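Local coordinates for conserved hypothetical protein (Sulfolobus solfataricus, PDB 2FNA), which probably binds and hydrolyses ATP as an archaeal AAA+ ATPase, and carries a C-terminal winged-helix domain, at residues Asn294-Leu299 / Ser336-Glu341. Sequence-based numbering, arbitrary orientation.
Sequences NIMRTL and SWIIKE. With EDO (1,2-ethanediol), chain J.
The carbonyl oxygen of N294 is gripped twice within its own helix, by the backbone amide of T298 (N to N294 O, 2.9 Å) and by the T298 hydroxyl, whose OG1 lies 2.7 Å from the same N294 O. The hydroxyl sits 40° above the carbonyl plane, on the face opposite the amide, and T298 also rests on A311 of helix 305-316. Another side of the helix meets 336-341 through M296 and L299. M296 is a selenomethionine whose chain bends at chi2 and chi3, bringing the selenium and its methyl close to 336-341. SE packs 3.7 Å from I338 CG2, the two side chains crossing obliquely, and lies 4.3 Å from W337 CB, while the CE methyl stands 4.1 Å from W337 O. Almost one helical turn on, L299 CD1 lies nearest I338 CD1, at 3.8 Å, with the side chains at roughly a right angle, and also reaches I338 CG2. CG2 is thus shared between M296 and L299, while CD1 meets L299; chi1 of 67° places CG1 between the backbone N and the carbonyl carbon, which puts CD1 beside L299 and leaves CG2 against the selenium. I338 also touches L329 and T333 of helix 322-334 and Y345 of strand 345-347, and the indole of W337 makes edge-to-face contacts with F278 and F281. Helix 289-299 is thereby joined to the first strand of the two-stranded antiparallel wing, just beyond the Schellman motif that closes helix 322-334 at S336, consistent with a winged helix-turn-helix domain. Between the two segments the cohesion is apolar, resting on buried van der Waals contact between the M296 side chain and aliphatic groups rather than on directed polar bonds.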
loop_
_atom_site.group_PDB
_atom_site.type_symbol
_atom_site.label_atom_id
_atom_site.label_comp_id
_atom_site.label_asym_id
_atom_site.label_seq_id
_atom_site.Cartn_x
_atom_site.Cartn_y
_atom_site.Cartn_z
ATOM N N ASN A 294 -21.404 -11.803 -3.980
ATOM C CA ASN A 294 -22.391 -12.315 -3.046
ATOM C C ASN A 294 -21.853 -12.315 -1.615
ATOM O O ASN A 294 -22.541 -11.894 -0.686
ATOM C CB ASN A 294 -22.799 -13.724 -3.449
ATOM C CG ASN A 294 -24.007 -14.211 -2.701
ATOM O OD1 ASN A 294 -23.940 -14.492 -1.499
ATOM N ND2 ASN A 294 -25.127 -14.325 -3.407
ATOM N N ILE A 295 -20.631 -12.804 -1.443
ATOM C CA ILE A 295 -19.977 -12.844 -0.127
ATOM C C ILE A 295 -19.886 -11.456 0.500
ATOM O O ILE A 295 -20.121 -11.305 1.701
ATOM C CB ILE A 295 -18.558 -13.444 -0.216
ATOM C CG1 ILE A 295 -18.631 -14.975 -0.412
ATOM C CG2 ILE A 295 -17.732 -13.070 1.029
ATOM C CD1 ILE A 295 -17.309 -15.640 -0.743
HETATM N N MSE A 296 -19.532 -10.447 -0.304
HETATM C CA MSE A 296 -19.301 -9.095 0.237
HETATM C C MSE A 296 -20.595 -8.405 0.635
HETATM O O MSE A 296 -20.665 -7.715 1.662
HETATM C CB MSE A 296 -18.534 -8.235 -0.762
HETATM C CG MSE A 296 -17.095 -8.644 -0.946
HETATM SE SE MSE A 296 -16.055 -8.667 0.719
HETATM C CE MSE A 296 -16.236 -6.863 1.221
ATOM N N ARG A 297 -21.613 -8.573 -0.194
ATOM C CA ARG A 297 -22.950 -8.124 0.148
ATOM C C ARG A 297 -23.426 -8.821 1.416
ATOM O O ARG A 297 -23.987 -8.188 2.309
ATOM C CB ARG A 297 -23.903 -8.380 -1.017
ATOM C CG ARG A 297 -23.605 -7.496 -2.227
ATOM C CD ARG A 297 -24.487 -7.828 -3.433
ATOM N NE ARG A 297 -23.906 -7.270 -4.656
ATOM C CZ ARG A 297 -24.368 -7.481 -5.888
ATOM N NH1 ARG A 297 -25.441 -8.240 -6.086
ATOM N NH2 ARG A 297 -23.751 -6.925 -6.931
ATOM N N THR A 298 -23.182 -10.120 1.501
ATOM C CA THR A 298 -23.580 -10.899 2.678
ATOM C C THR A 298 -22.882 -10.395 3.936
ATOM O O THR A 298 -23.504 -10.274 4.999
ATOM C CB THR A 298 -23.306 -12.415 2.485
ATOM O OG1 THR A 298 -24.043 -12.881 1.356
ATOM C CG2 THR A 298 -23.704 -13.224 3.724
ATOM N N LEU A 299 -21.598 -10.088 3.813
ATOM C CA LEU A 299 -20.806 -9.673 4.964
ATOM C C LEU A 299 -20.835 -8.165 5.238
ATOM O O LEU A 299 -20.173 -7.717 6.158
ATOM C CB LEU A 299 -19.358 -10.124 4.789
ATOM C CG LEU A 299 -19.090 -11.627 4.894
ATOM C CD1 LEU A 299 -17.626 -11.844 4.639
ATOM C CD2 LEU A 299 -19.476 -12.192 6.240
ATOM N N SER A 336 -7.251 -8.054 2.255
ATOM C CA SER A 336 -7.676 -7.033 3.232
ATOM C C SER A 336 -9.065 -6.440 2.935
ATOM O O SER A 336 -9.370 -5.299 3.315
ATOM C CB SER A 336 -6.607 -5.961 3.368
ATOM O OG SER A 336 -5.487 -6.484 4.058
ATOM N N TRP A 337 -9.944 -7.252 2.345
ATOM C CA TRP A 337 -11.328 -6.821 2.093
ATOM C C TRP A 337 -12.157 -7.014 3.334
ATOM O O TRP A 337 -13.010 -6.162 3.669
ATOM C CB TRP A 337 -11.937 -7.563 0.898
ATOM C CG TRP A 337 -11.391 -7.022 -0.318
ATOM C CD1 TRP A 337 -10.335 -7.500 -1.034
ATOM C CD2 TRP A 337 -11.795 -5.814 -0.947
ATOM N NE1 TRP A 337 -10.089 -6.683 -2.101
ATOM C CE2 TRP A 337 -10.962 -5.628 -2.063
ATOM C CE3 TRP A 337 -12.797 -4.875 -0.686
ATOM C CZ2 TRP A 337 -11.098 -4.539 -2.916
ATOM C CZ3 TRP A 337 -12.927 -3.800 -1.521
ATOM C CH2 TRP A 337 -12.091 -3.630 -2.622
ATOM N N ILE A 338 -11.879 -8.127 4.015
ATOM C CA ILE A 338 -12.508 -8.459 5.283
ATOM C C ILE A 338 -11.485 -8.789 6.370
ATOM O O ILE A 338 -10.298 -8.956 6.100
ATOM C CB ILE A 338 -13.517 -9.617 5.107
ATOM C CG1 ILE A 338 -12.834 -10.946 4.734
ATOM C CG2 ILE A 338 -14.546 -9.241 4.032
ATOM C CD1 ILE A 338 -13.808 -12.123 4.533
ATOM N N ILE A 339 -11.962 -8.810 7.612
ATOM C CA ILE A 339 -11.176 -9.182 8.782
ATOM C C ILE A 339 -12.079 -10.103 9.629
ATOM O O ILE A 339 -13.274 -9.870 9.756
ATOM C CB ILE A 339 -10.696 -7.929 9.584
ATOM C CG1 ILE A 339 -9.807 -7.055 8.688
ATOM C CG2 ILE A 339 -9.893 -8.341 10.808
ATOM C CD1 ILE A 339 -9.465 -5.658 9.211
ATOM N N LYS A 340 -11.514 -11.170 10.165
ATOM C CA LYS A 340 -12.280 -12.090 11.003
ATOM C C LYS A 340 -12.004 -11.768 12.473
ATOM O O LYS A 340 -10.844 -11.775 12.904
ATOM C CB LYS A 340 -11.936 -13.553 10.685
ATOM C CG LYS A 340 -12.995 -14.562 11.206
ATOM C CD LYS A 340 -12.574 -16.008 10.968
ATOM N N GLU A 341 -13.067 -11.492 13.233
ATOM C CA GLU A 341 -12.932 -11.143 14.652
ATOM C C GLU A 341 -12.981 -12.414 15.517
ATOM O O GLU A 341 -11.964 -12.821 16.090
ATOM C CB GLU A 341 -14.008 -10.129 15.078
HETATM C C1 EDO J . -21.662 -3.977 -6.146
HETATM O O1 EDO J . -22.414 -3.584 -7.301
HETATM C C2 EDO J . -22.217 -3.290 -4.900
HETATM O O2 EDO J . -23.015 -4.203 -4.141
#